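PDB 2B1X: naphthalene dioxygenase large subunit, which forms the large subunit of a Rieske-type non-haem iron oxygenase, carrying a [2Fe-2S] cluster in one domain and an iron ion in its Bet v 1-like catalytic domain. Local coordinates for residues K344-D348 with W349-E353; R278-T281 with P282-E286; D30-V33 with H34-R38; L428-W431 with M432-L436; D164-E167 with D168-G171. One frame throughout, in Å; residues are numbered along the deposited sequence.

Contact 1 of 5, residues K344-D348 with W349-E353; sequences KDAPD and WFKDE
Lys351 reaches back past the start of its own helix to Lys344, where its NZ donates a 2.8 Å hydrogen bond to the backbone O of Lys344. Its chain runs extended beyond CG and carries CE to 3.3 Å from Ala346 O. NZ approaches the Lys344 carbonyl from a position tilted 34° out of its plane. A second hydrogen bond ties the same ammonium to Gln189 on strand 188-199. Asp348 adds a nearby opposite charge: its OD2 lies 4.4 Å from Lys351 NZ, too far for a salt bridge, though the attraction probably persists. The example is one of helix initiation a short loop after a β-strand of the catalytic domain: the chain leaves strand 333-343, and Pro347 takes the N-cap position of helix 348-361. Pro347 O accepts from Lys351 N at 3.2 Å, and Asp348 O receives Asp352 N with an angle of 172° at the hydrogen. With Trp349 chi1 at 69°, the indole and the proline lie side by side, pointing the same way, Trp349 NE1 3.4 Å from Pro347 CB. Phe350 is buried instead, its CD1 3.9 Å from Ala346 CB and its ring set among Leu268, Pro269 and Val342.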
loop_
_atom_site.group_PDB
_atom_site.type_symbol
_atom_site.label_atom_id
_atom_site.label_comp_id
_atom_site.label_asym_id
_atom_site.label_seq_id
_atom_site.Cartn_x
_atom_site.Cartn_y
_atom_site.Cartn_z
ATOM N N LYS A 344 -12.222 7.510 39.807
ATOM C CA LYS A 344 -12.354 6.142 40.326
ATOM C C LYS A 344 -13.551 5.981 41.272
ATOM O O LYS A 344 -14.200 4.932 41.273
ATOM C CB LYS A 344 -11.079 5.679 41.046
ATOM C CG LYS A 344 -9.864 5.429 40.127
ATOM C CD LYS A 344 -8.623 5.070 40.956
ATOM C CE LYS A 344 -7.367 5.061 40.090
ATOM N NZ LYS A 344 -6.652 6.403 40.066
ATOM N N ASP A 345 -13.822 7.011 42.074
ATOM C CA ASP A 345 -14.888 6.966 43.079
ATOM C C ASP A 345 -16.247 7.504 42.638
ATOM O O ASP A 345 -17.178 7.605 43.465
ATOM C CB ASP A 345 -14.471 7.694 44.368
ATOM C CG ASP A 345 -13.551 6.869 45.233
ATOM O OD1 ASP A 345 -13.418 5.640 44.996
ATOM O OD2 ASP A 345 -12.916 7.383 46.183
ATOM N N ALA A 346 -16.381 7.866 41.366
ATOM C CA ALA A 346 -17.698 8.194 40.845
ATOM C C ALA A 346 -18.584 6.952 40.969
ATOM O O ALA A 346 -18.096 5.828 40.893
ATOM C CB ALA A 346 -17.620 8.666 39.419
ATOM N N PRO A 347 -19.876 7.146 41.227
ATOM C CA PRO A 347 -20.802 6.015 41.322
ATOM C C PRO A 347 -20.875 5.337 39.963
ATOM O O PRO A 347 -20.686 6.029 38.955
ATOM C CB PRO A 347 -22.150 6.661 41.657
ATOM C CG PRO A 347 -21.839 8.078 42.078
ATOM C CD PRO A 347 -20.543 8.442 41.415
ATOM N N ASP A 348 -21.156 4.035 39.940
ATOM C CA ASP A 348 -21.143 3.246 38.696
ATOM C C ASP A 348 -22.137 3.746 37.655
ATOM O O ASP A 348 -21.865 3.689 36.461
ATOM C CB ASP A 348 -21.421 1.780 38.986
ATOM C CG ASP A 348 -20.219 1.072 39.541
ATOM O OD1 ASP A 348 -20.337 -0.124 39.887
ATOM O OD2 ASP A 348 -19.101 1.634 39.656
ATOM N N TRP A 349 -23.283 4.237 38.115
ATOM C CA TRP A 349 -24.275 4.774 37.201
ATOM C C TRP A 349 -23.649 5.924 36.389
ATOM O O TRP A 349 -23.857 6.006 35.170
ATOM C CB TRP A 349 -25.576 5.197 37.930
ATOM C CG TRP A 349 -25.464 6.402 38.830
ATOM C CD1 TRP A 349 -25.308 6.395 40.185
ATOM C CD2 TRP A 349 -25.510 7.779 38.444
ATOM N NE1 TRP A 349 -25.260 7.683 40.669
ATOM C CE2 TRP A 349 -25.378 8.554 39.621
ATOM C CE3 TRP A 349 -25.663 8.446 37.220
ATOM C CZ2 TRP A 349 -25.385 9.958 39.609
ATOM C CZ3 TRP A 349 -25.659 9.832 37.203
ATOM C CH2 TRP A 349 -25.518 10.578 38.394
ATOM N N PHE A 350 -22.880 6.790 37.067
ATOM C CA PHE A 350 -22.254 7.931 36.397
ATOM C C PHE A 350 -21.156 7.518 35.421
ATOM O O PHE A 350 -21.032 8.106 34.341
ATOM C CB PHE A 350 -21.710 8.933 37.402
ATOM C CG PHE A 350 -21.107 10.142 36.770
ATOM C CD1 PHE A 350 -19.733 10.172 36.453
ATOM C CD2 PHE A 350 -21.892 11.253 36.478
ATOM C CE1 PHE A 350 -19.168 11.296 35.870
ATOM C CE2 PHE A 350 -21.326 12.384 35.886
ATOM C CZ PHE A 350 -19.959 12.392 35.592
ATOM N N LYS A 351 -20.367 6.515 35.798
ATOM C CA LYS A 351 -19.306 5.987 34.912
ATOM C C LYS A 351 -19.879 5.509 33.572
ATOM O O LYS A 351 -19.380 5.872 32.503
ATOM C CB LYS A 351 -18.535 4.852 35.597
ATOM C CG LYS A 351 -17.659 5.305 36.771
ATOM C CD LYS A 351 -16.741 4.163 37.267
ATOM C CE LYS A 351 -16.113 4.467 38.627
ATOM N NZ LYS A 351 -15.127 3.438 39.043
ATOM N N ASP A 352 -20.957 4.734 33.637
ATOM C CA ASP A 352 -21.649 4.262 32.444
ATOM C C ASP A 352 -22.245 5.404 31.605
ATOM O O ASP A 352 -22.082 5.452 30.381
ATOM C CB ASP A 352 -22.762 3.279 32.814
ATOM C CG ASP A 352 -23.318 2.561 31.590
ATOM O OD1 ASP A 352 -22.514 1.957 30.834
ATOM O OD2 ASP A 352 -24.515 2.570 31.269
ATOM N N GLU A 353 -22.938 6.317 32.265
ATOM C CA GLU A 353 -23.506 7.484 31.580
ATOM C C GLU A 353 -22.455 8.347 30.918
ATOM O O GLU A 353 -22.652 8.825 29.802
ATOM C CB GLU A 353 -24.335 8.351 32.543
ATOM C CG GLU A 353 -25.705 7.793 32.891
ATOM C CD GLU A 353 -26.536 7.392 31.676
ATOM O OE1 GLU A 353 -26.543 8.132 30.663
ATOM O OE2 GLU A 353 -27.192 6.329 31.730
#

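Contact 2 of 5, residues R278-T281 with P282-E286; sequences RRLT and PEQVE
Thr281 and Gln284 hold each other by two reciprocal hydrogen bonds, the capping box that so often opens a helix. Thr281 N donates to Gln284 OE1 at 2.9 Å, meeting a lone pair in the amide's carbonyl plane with an angle of 166° at the hydrogen. In return, Gln284 N donates to Thr281 OG1 at 3.3 Å. The threonine can serve as N-cap because a chi1 of 72° puts OG1 between its backbone N and carbonyl carbon, turned to the first turn of helix 282-288. The hydroxyl also donates a hydrogen bond, to Glu283 OE2 at 3.2 Å, on the anti side of the carboxylate; a bend at chi2 brings that group round. OG1 therefore both accepts and donates. Behind the box, Val285 N closes the first backbone turn on Thr281 O at 2.8 Å.

Gln284 is buried, and the other end of its amide is used as well: NE2 bonds to Phe175 O and to Asp178 on helix 174-181, so both its oxygen and its nitrogen are held. Packing follows outward. Leu280, the first residue to leave the preceding helix 270-279, crosses Gln284 at about a right angle, and Leu280 CB also rests 4.0 Å from Val285 CG2. That same methyl, Val285 CG2, lies 3.3 Å from Thr281 O.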
loop_
_atom_site.group_PDB
_atom_site.type_symbol
_atom_site.label_atom_id
_atom_site.label_comp_id
_atom_site.label_asym_id
_atom_site.label_seq_id
_atom_site.Cartn_x
_atom_site.Cartn_y
_atom_site.Cartn_z
ATOM N N ARG A 278 -12.196 20.713 48.160
ATOM C CA ARG A 278 -11.159 20.579 49.161
ATOM C C ARG A 278 -9.779 20.372 48.504
ATOM O O ARG A 278 -8.760 20.767 49.080
ATOM C CB ARG A 278 -11.594 19.475 50.142
ATOM C CG ARG A 278 -10.552 18.596 50.790
ATOM C CD ARG A 278 -11.188 17.521 51.672
ATOM N NE ARG A 278 -11.114 16.183 51.070
ATOM C CZ ARG A 278 -12.136 15.327 51.000
ATOM N NH1 ARG A 278 -13.339 15.648 51.470
ATOM N NH2 ARG A 278 -11.949 14.133 50.460
ATOM N N ARG A 279 -9.744 19.798 47.299
ATOM C CA ARG A 279 -8.472 19.503 46.635
ATOM C C ARG A 279 -7.927 20.689 45.831
ATOM O O ARG A 279 -6.714 20.875 45.748
ATOM C CB ARG A 279 -8.591 18.262 45.754
ATOM C CG ARG A 279 -8.862 16.974 46.500
ATOM C CD ARG A 279 -8.723 15.738 45.640
ATOM N NE ARG A 279 -7.379 15.592 45.098
ATOM C CZ ARG A 279 -6.397 14.962 45.719
ATOM N NH1 ARG A 279 -6.616 14.426 46.911
ATOM N NH2 ARG A 279 -5.195 14.862 45.154
ATOM N N LEU A 280 -8.813 21.488 45.243
ATOM C CA LEU A 280 -8.394 22.589 44.368
ATOM C C LEU A 280 -8.425 23.901 45.152
ATOM O O LEU A 280 -9.116 23.987 46.167
ATOM C CB LEU A 280 -9.314 22.697 43.148
ATOM C CG LEU A 280 -9.479 21.462 42.260
ATOM C CD1 LEU A 280 -10.636 21.686 41.286
ATOM C CD2 LEU A 280 -8.181 21.125 41.522
ATOM N N THR A 281 -7.676 24.909 44.685
ATOM C CA THR A 281 -7.698 26.235 45.312
ATOM C C THR A 281 -9.013 26.947 45.005
ATOM O O THR A 281 -9.638 26.681 43.983
ATOM C CB THR A 281 -6.510 27.149 44.874
ATOM O OG1 THR A 281 -6.707 27.586 43.515
ATOM C CG2 THR A 281 -5.164 26.382 44.865
ATOM N N PRO A 282 -9.427 27.863 45.878
ATOM C CA PRO A 282 -10.651 28.645 45.638
ATOM C C PRO A 282 -10.692 29.282 44.232
ATOM O O PRO A 282 -11.754 29.330 43.587
ATOM C CB PRO A 282 -10.613 29.706 46.751
ATOM C CG PRO A 282 -9.828 29.062 47.849
ATOM C CD PRO A 282 -8.774 28.231 47.148
ATOM N N GLU A 283 -9.545 29.732 43.733
ATOM C CA GLU A 283 -9.472 30.297 42.381
ATOM C C GLU A 283 -9.792 29.244 41.309
ATOM O O GLU A 283 -10.549 29.529 40.377
ATOM C CB GLU A 283 -8.105 30.940 42.121
ATOM C CG GLU A 283 -7.800 32.121 43.037
ATOM C CD GLU A 283 -7.132 31.723 44.355
ATOM O OE1 GLU A 283 -6.678 32.647 45.082
ATOM O OE2 GLU A 283 -7.055 30.507 44.679
ATOM N N GLN A 284 -9.246 28.037 41.468
ATOM C CA GLN A 284 -9.509 26.923 40.539
ATOM C C GLN A 284 -10.982 26.542 40.619
ATOM O O GLN A 284 -11.637 26.358 39.584
ATOM C CB GLN A 284 -8.609 25.718 40.843
ATOM C CG GLN A 284 -7.151 25.955 40.485
ATOM C CD GLN A 284 -6.229 24.884 40.978
ATOM O OE1 GLN A 284 -6.359 24.432 42.115
ATOM N NE2 GLN A 284 -5.280 24.467 40.134
ATOM N N VAL A 285 -11.498 26.454 41.845
ATOM C CA VAL A 285 -12.889 26.069 42.096
ATOM C C VAL A 285 -13.879 27.002 41.382
ATOM O O VAL A 285 -14.837 26.537 40.731
ATOM C CB VAL A 285 -13.205 26.010 43.611
ATOM C CG1 VAL A 285 -14.712 25.825 43.855
ATOM C CG2 VAL A 285 -12.407 24.902 44.318
ATOM N N GLU A 286 -13.660 28.320 41.514
ATOM C CA GLU A 286 -14.539 29.291 40.874
ATOM C C GLU A 286 -14.431 29.334 39.340
ATOM O O GLU A 286 -15.417 29.606 38.658
ATOM C CB GLU A 286 -14.376 30.695 41.501
ATOM C CG GLU A 286 -14.878 30.805 42.945
ATOM C CD GLU A 286 -16.226 30.123 43.175
ATOM O OE1 GLU A 286 -17.198 30.432 42.434
ATOM O OE2 GLU A 286 -16.308 29.274 44.092
#

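Contact 3 of 5, residues D30-V33 with H34-R38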
loop_
_atom_site.group_PDB
_atom_site.type_symbol
_atom_site.label_atom_id
_atom_site.label_comp_id
_atom_site.label_asym_id
_atom_site.label_seq_id
_atom_site.Cartn_x
_atom_site.Cartn_y
_atom_site.Cartn_z
ATOM N N ASP A 30 4.338 17.941 4.352
ATOM C CA ASP A 30 5.604 18.026 3.617
ATOM C C ASP A 30 6.639 17.031 4.160
ATOM O O ASP A 30 6.890 17.032 5.352
ATOM C CB ASP A 30 6.133 19.457 3.722
ATOM C CG ASP A 30 7.349 19.672 2.870
ATOM O OD1 ASP A 30 8.471 19.603 3.416
ATOM O OD2 ASP A 30 7.283 19.867 1.645
ATOM N N PRO A 31 7.274 16.214 3.296
ATOM C CA PRO A 31 8.225 15.195 3.772
ATOM C C PRO A 31 9.407 15.802 4.565
ATOM O O PRO A 31 9.792 15.232 5.578
ATOM C CB PRO A 31 8.729 14.525 2.488
ATOM C CG PRO A 31 7.757 14.874 1.447
ATOM C CD PRO A 31 7.152 16.205 1.829
ATOM N N GLU A 32 9.927 16.953 4.146
ATOM C CA GLU A 32 11.082 17.559 4.831
ATOM C C GLU A 32 10.633 18.121 6.187
ATOM O O GLU A 32 11.328 17.970 7.191
ATOM C CB GLU A 32 11.778 18.658 4.009
ATOM C CG GLU A 32 13.152 19.030 4.593
ATOM C CD GLU A 32 13.739 20.370 4.129
ATOM O OE1 GLU A 32 13.145 21.035 3.246
ATOM O OE2 GLU A 32 14.826 20.745 4.659
ATOM N N VAL A 33 9.450 18.725 6.208
ATOM C CA VAL A 33 8.911 19.254 7.445
ATOM C C VAL A 33 8.784 18.075 8.400
ATOM O O VAL A 33 9.247 18.141 9.545
ATOM C CB VAL A 33 7.566 19.958 7.217
ATOM C CG1 VAL A 33 6.866 20.215 8.537
ATOM C CG2 VAL A 33 7.767 21.308 6.475
ATOM N N HIS A 34 8.154 16.990 7.950
ATOM C CA HIS A 34 7.994 15.833 8.830
ATOM C C HIS A 34 9.330 15.323 9.379
ATOM O O HIS A 34 9.452 15.062 10.571
ATOM C CB HIS A 34 7.231 14.677 8.141
ATOM C CG HIS A 34 6.735 13.656 9.105
ATOM N ND1 HIS A 34 5.609 13.854 9.885
ATOM C CD2 HIS A 34 7.224 12.437 9.448
ATOM C CE1 HIS A 34 5.423 12.795 10.656
ATOM N NE2 HIS A 34 6.392 11.926 10.423
ATOM N N ASP A 35 10.349 15.223 8.515
ATOM C CA ASP A 35 11.628 14.654 8.942
ATOM C C ASP A 35 12.349 15.543 9.951
ATOM O O ASP A 35 12.885 15.047 10.945
ATOM C CB ASP A 35 12.563 14.397 7.749
ATOM C CG ASP A 35 12.158 13.186 6.936
ATOM O OD1 ASP A 35 11.499 12.269 7.491
ATOM O OD2 ASP A 35 12.518 13.048 5.722
ATOM N N VAL A 36 12.356 16.848 9.694
ATOM C CA VAL A 36 12.976 17.808 10.612
ATOM C C VAL A 36 12.215 17.839 11.951
ATOM O O VAL A 36 12.823 17.756 13.041
ATOM C CB VAL A 36 13.066 19.204 9.958
ATOM C CG1 VAL A 36 13.498 20.249 10.983
ATOM C CG2 VAL A 36 14.057 19.135 8.799
ATOM N N GLU A 37 10.894 17.877 11.857
ATOM C CA GLU A 37 10.009 17.869 13.031
ATOM C C GLU A 37 10.211 16.647 13.940
ATOM O O GLU A 37 10.157 16.744 15.172
ATOM C CB GLU A 37 8.583 17.920 12.537
ATOM C CG GLU A 37 7.480 17.971 13.581
ATOM C CD GLU A 37 6.120 17.799 12.913
ATOM O OE1 GLU A 37 5.796 16.642 12.481
ATOM O OE2 GLU A 37 5.393 18.829 12.775
ATOM N N ARG A 38 10.449 15.501 13.345
ATOM C CA ARG A 38 10.694 14.283 14.112
ATOM C C ARG A 38 11.839 14.496 15.092
ATOM O O ARG A 38 11.747 14.104 16.240
ATOM C CB ARG A 38 11.026 13.107 13.161
ATOM C CG ARG A 38 11.419 11.812 13.848
ATOM C CD ARG A 38 11.912 10.705 12.880
ATOM N NE ARG A 38 10.827 10.116 12.067
ATOM C CZ ARG A 38 10.652 10.326 10.756
ATOM N NH1 ARG A 38 11.471 11.106 10.072
ATOM N NH2 ARG A 38 9.645 9.715 10.115
HETATM O O HOH W 1 8.762 12.476 5.614
#
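Asp30 and His34 join through the first backbone bond of helix 31-40, His34 N to Asp30 O at 2.9 Å. The same i to i+4 pattern continues with Asp35 N on Pro31 O, Val36 N on Glu32 O and Glu37 N on Val33 O. Side-chain capping comes next: Asp30, the N-cap, receives Val33 N on the anti lone pair of OD1 at 3.1 Å, with a weaker bond from Glu32 N, while its OD2 pairs with Lys389. Of the charged groups, Asp35 OD1 takes a salt bridge from Arg38 NH1 at 2.8 Å, lying close to the guanidinium plane. One water donates to Pro31 O at 2.9 Å and weakly to Asp35 OD1, bridging the exposed side. Apolar contact within the turn is slight; Val33 and Val36 turn to other helices instead. Both touch Leu6 of helix 4-16, and Val33 also lies against Trp431 of helix 422-436, while Glu37 reaches Trp203 and Lys204.

Contact 4 of 5, residues L428-W431 with M432-L436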
loop_
_atom_site.group_PDB
_atom_site.type_symbol
_atom_site.label_atom_id
_atom_site.label_comp_id
_atom_site.label_asym_id
_atom_site.label_seq_id
_atom_site.Cartn_x
_atom_site.Cartn_y
_atom_site.Cartn_z
ATOM N N LEU A 428 1.794 27.305 17.213
ATOM C CA LEU A 428 2.611 27.262 16.004
ATOM C C LEU A 428 3.870 28.080 16.139
ATOM O O LEU A 428 4.879 27.761 15.523
ATOM C CB LEU A 428 1.790 27.724 14.789
ATOM C CG LEU A 428 0.757 26.690 14.360
ATOM C CD1 LEU A 428 -0.129 27.248 13.258
ATOM C CD2 LEU A 428 1.402 25.344 13.950
ATOM N N GLU A 429 3.810 29.154 16.924
ATOM C CA GLU A 429 5.012 29.939 17.220
ATOM C C GLU A 429 6.052 29.084 17.917
ATOM O O GLU A 429 7.248 29.114 17.533
ATOM C CB GLU A 429 4.687 31.187 18.092
ATOM C CG GLU A 429 5.929 31.994 18.461
ATOM C CD GLU A 429 5.649 33.271 19.234
ATOM O OE1 GLU A 429 4.935 33.240 20.260
ATOM O OE2 GLU A 429 6.181 34.317 18.828
ATOM N N TYR A 430 5.631 28.355 18.949
ATOM C CA TYR A 430 6.540 27.468 19.665
ATOM C C TYR A 430 7.054 26.352 18.741
ATOM O O TYR A 430 8.222 26.034 18.754
ATOM C CB TYR A 430 5.914 26.891 20.934
ATOM C CG TYR A 430 6.880 26.105 21.828
ATOM C CD1 TYR A 430 8.070 26.681 22.316
ATOM C CD2 TYR A 430 6.608 24.765 22.174
ATOM C CE1 TYR A 430 8.954 25.943 23.128
ATOM C CE2 TYR A 430 7.460 24.042 22.997
ATOM C CZ TYR A 430 8.640 24.629 23.448
ATOM O OH TYR A 430 9.464 23.897 24.253
ATOM N N TRP A 431 6.161 25.799 17.916
ATOM C CA TRP A 431 6.544 24.735 16.974
ATOM C C TRP A 431 7.651 25.302 16.051
ATOM O O TRP A 431 8.662 24.667 15.854
ATOM C CB TRP A 431 5.279 24.285 16.184
ATOM C CG TRP A 431 5.528 23.259 15.115
ATOM C CD1 TRP A 431 5.473 21.928 15.261
ATOM C CD2 TRP A 431 5.877 23.507 13.756
ATOM N NE1 TRP A 431 5.754 21.289 14.076
ATOM C CE2 TRP A 431 6.007 22.239 13.121
ATOM C CE3 TRP A 431 6.087 24.668 12.994
ATOM C CZ2 TRP A 431 6.378 22.094 11.769
ATOM C CZ3 TRP A 431 6.442 24.527 11.644
ATOM C CH2 TRP A 431 6.571 23.239 11.046
ATOM N N MET A 432 7.448 26.519 15.540
ATOM C CA MET A 432 8.398 27.153 14.637
ATOM C C MET A 432 9.726 27.480 15.326
ATOM O O MET A 432 10.779 27.252 14.740
ATOM C CB MET A 432 7.787 28.404 13.982
ATOM C CG MET A 432 6.781 28.097 12.845
ATOM S SD MET A 432 6.274 29.619 12.002
ATOM C CE MET A 432 5.059 30.286 13.166
ATOM N N GLN A 433 9.684 27.942 16.580
ATOM C CA GLN A 433 10.912 28.152 17.346
ATOM C C GLN A 433 11.716 26.840 17.461
ATOM O O GLN A 433 12.934 26.828 17.265
ATOM C CB GLN A 433 10.624 28.759 18.721
ATOM C CG GLN A 433 10.069 30.215 18.632
ATOM C CD GLN A 433 9.491 30.726 19.930
ATOM O OE1 GLN A 433 9.087 29.944 20.776
ATOM N NE2 GLN A 433 9.413 32.065 20.076
ATOM N N LEU A 434 11.021 25.745 17.762
ATOM C CA LEU A 434 11.688 24.461 17.946
ATOM C C LEU A 434 12.277 23.938 16.629
ATOM O O LEU A 434 13.363 23.385 16.629
ATOM C CB LEU A 434 10.759 23.422 18.584
ATOM C CG LEU A 434 10.410 23.588 20.063
ATOM C CD1 LEU A 434 9.433 22.500 20.476
ATOM C CD2 LEU A 434 11.675 23.514 20.958
ATOM N N MET A 435 11.533 24.132 15.537
ATOM C CA MET A 435 11.962 23.769 14.183
ATOM C C MET A 435 13.257 24.488 13.775
ATOM O O MET A 435 14.102 23.923 13.065
ATOM C CB MET A 435 10.850 24.092 13.180
ATOM C CG MET A 435 9.664 23.144 13.170
ATOM S SD MET A 435 9.942 21.380 12.701
ATOM C CE MET A 435 10.049 21.565 10.880
ATOM N N LEU A 436 13.398 25.737 14.220
ATOM C CA LEU A 436 14.565 26.553 13.884
ATOM C C LEU A 436 15.726 26.434 14.872
ATOM O O LEU A 436 16.812 26.937 14.597
ATOM C CB LEU A 436 14.178 28.031 13.743
ATOM C CG LEU A 436 13.511 28.451 12.441
ATOM C CD1 LEU A 436 12.813 29.837 12.583
ATOM C CD2 LEU A 436 14.516 28.456 11.285
#
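Trp431 and Met435 form the tightly packed part of this helical turn. Met435 CG stands over the indole face, 3.5 Å from the centroid of the six-membered ring and only 3° off its normal, a CH-pi contact. Bends at chi2 and chi3 turn the rest of the methionine along the indole toward its CZ2-CH2 rim, and its SD, 4.2 Å from the same centroid, makes an oblique Met-aromatic contact. At the indole's edge, in its plane, Met432 CG comes within 3.5 Å of Trp431 CE3. Tyr430 repeats the theme one residue earlier, with Leu434 CD1 over a face of its ring at 4.0 Å from the centroid.

The outer side is looser. Gln433 crosses Glu429 obliquely, carboxylate and amide planes 15° apart, yet Gln433 NE2 comes no nearer than 3.8 Å to Glu429 CG; the carboxylate bonds instead to Asn18. Gln433 OE1 lies 3.7 Å from Tyr430 CD1, at that ring's edge, with the amide almost perpendicular to the ring. Helix 422-436 turns one flank to helix 4-16, through Leu10 and Leu14, and meets helix 31-40 as well, where Trp431 NE1 donates to Glu37; Tyr430 meets Phe299 edge-to-face beyond the end of strand 293-298.

Contact 5 of 5, residues D164-E167 with D168-G171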
loop_
_atom_site.group_PDB
_atom_site.type_symbol
_atom_site.label_atom_id
_atom_site.label_comp_id
_atom_site.label_asym_id
_atom_site.label_seq_id
_atom_site.Cartn_x
_atom_site.Cartn_y
_atom_site.Cartn_z
ATOM N N ASP A 164 14.256 20.598 29.984
ATOM C CA ASP A 164 13.720 21.203 31.192
ATOM C C ASP A 164 12.820 20.173 31.852
ATOM O O ASP A 164 12.256 19.303 31.170
ATOM C CB ASP A 164 12.889 22.458 30.857
ATOM C CG ASP A 164 13.752 23.618 30.391
ATOM O OD1 ASP A 164 14.890 23.745 30.905
ATOM O OD2 ASP A 164 13.380 24.445 29.513
ATOM N N SER A 165 12.682 20.258 33.168
ATOM C CA SER A 165 11.843 19.309 33.882
ATOM C C SER A 165 10.413 19.388 33.368
ATOM O O SER A 165 9.960 20.449 32.930
ATOM C CB SER A 165 11.895 19.577 35.383
ATOM O OG SER A 165 11.053 20.651 35.747
ATOM N N LEU A 166 9.702 18.271 33.433
ATOM C CA LEU A 166 8.278 18.252 33.106
ATOM C C LEU A 166 7.538 19.439 33.717
ATOM O O LEU A 166 6.777 20.136 33.024
ATOM C CB LEU A 166 7.629 16.940 33.557
ATOM C CG LEU A 166 6.487 16.257 32.764
ATOM C CD1 LEU A 166 5.360 15.764 33.684
ATOM C CD2 LEU A 166 5.889 17.022 31.518
ATOM N N GLU A 167 7.747 19.665 35.011
ATOM C CA GLU A 167 7.002 20.725 35.726
ATOM C C GLU A 167 7.276 22.116 35.161
ATOM O O GLU A 167 6.358 22.922 35.060
ATOM C CB GLU A 167 7.221 20.684 37.267
ATOM C CG GLU A 167 6.799 19.363 37.921
ATOM C CD GLU A 167 5.899 19.471 39.158
ATOM O OE1 GLU A 167 5.608 20.602 39.652
ATOM O OE2 GLU A 167 5.496 18.389 39.673
ATOM N N ASP A 168 8.529 22.400 34.806
ATOM C CA ASP A 168 8.866 23.658 34.122
ATOM C C ASP A 168 8.213 23.729 32.722
ATOM O O ASP A 168 7.704 24.774 32.293
ATOM C CB ASP A 168 10.388 23.814 34.020
ATOM C CG ASP A 168 11.037 24.244 35.361
ATOM O OD1 ASP A 168 10.330 24.472 36.359
ATOM O OD2 ASP A 168 12.264 24.362 35.493
ATOM N N TYR A 169 8.224 22.596 32.026
ATOM C CA TYR A 169 7.645 22.515 30.684
ATOM C C TYR A 169 6.138 22.786 30.685
ATOM O O TYR A 169 5.609 23.479 29.798
ATOM C CB TYR A 169 7.947 21.138 30.108
ATOM C CG TYR A 169 7.430 20.866 28.712
ATOM C CD1 TYR A 169 8.117 21.316 27.598
ATOM C CD2 TYR A 169 6.272 20.133 28.518
ATOM C CE1 TYR A 169 7.649 21.037 26.294
ATOM C CE2 TYR A 169 5.797 19.856 27.226
ATOM C CZ TYR A 169 6.502 20.304 26.127
ATOM O OH TYR A 169 6.065 20.012 24.849
ATOM N N LEU A 170 5.444 22.241 31.672
ATOM C CA LEU A 170 4.020 22.475 31.795
ATOM C C LEU A 170 3.800 23.914 32.283
ATOM O O LEU A 170 2.911 24.639 31.777
ATOM C CB LEU A 170 3.387 21.432 32.717
ATOM C CG LEU A 170 3.506 19.979 32.197
ATOM C CD1 LEU A 170 2.982 19.039 33.264
ATOM C CD2 LEU A 170 2.805 19.732 30.846
ATOM N N GLY A 171 4.648 24.349 33.228
ATOM C CA GLY A 171 4.576 25.712 33.720
ATOM C C GLY A 171 3.190 26.089 34.212
ATOM O O GLY A 171 2.576 25.362 35.010
HETATM O O HOH W 2 13.835 22.717 34.668
#
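Ser165 caps helix 166-170 by accepting from Asp168 N through OG, at 3.2 Å and a nearly straight 167° at the hydrogen. A chi1 of 80° turns the hydroxyl toward the start of the helix, as the N-cap position requires. Ser165 O in turn takes Tyr169 N at 2.9 Å. Ser165 N, which precedes the helix, donates to a water at 3.1 Å; that water also lies beside Asp168 OD2, but at a distance so short that the bond's details are doubtful.

Several carbonyls of the turn have partners too. Leu166 O receives Leu170 N at 2.8 Å. Glu167 O receives Gly171 N at 2.9 Å and a further bond from Lys174 NZ, which also reaches Gly171 O where the helix gives way to a residue of positive phi. Tyr169 is buried but not left wanting: its OH bonds to Phe299 O, and its backbone O accepts from His249.

The main apolar contact joins Leu166 and Leu170, where Leu166 CD2 lies 3.9 Å from Leu170 CG as the two side chains pass at a slant. That leucine pair rests on Tyr151 of strand 147-151, while Tyr169 fits among Trp46, His247 and His249, so helix 166-170 lies between that strand and the loops beside strands 250-254 and 293-298.

In the fold
Along the chain the order is contact 3, contact 5, contact 2, contact 1 and contact 4, strictly in series: none nests in or crosses another, and each spans a single turn or cap, so no long loop is closed. Three of the five nevertheless meet in space. Contact 3 packs through Val36 against Met435 of contact 4, joining helix 31-40 to the C-terminal helix 422-436. Contact 4 in turn reaches contact 5, Tyr430 OH lying 4.0 Å from Tyr169 CE1. Contact 2 links helix 270-279 to helix 282-288, and contact 1 links strand 333-343 to helix 348-361; their nearest atoms are about 8 Å apart. Contact 1 lies on the opposite side of the chain's centre from contacts 3 and 4.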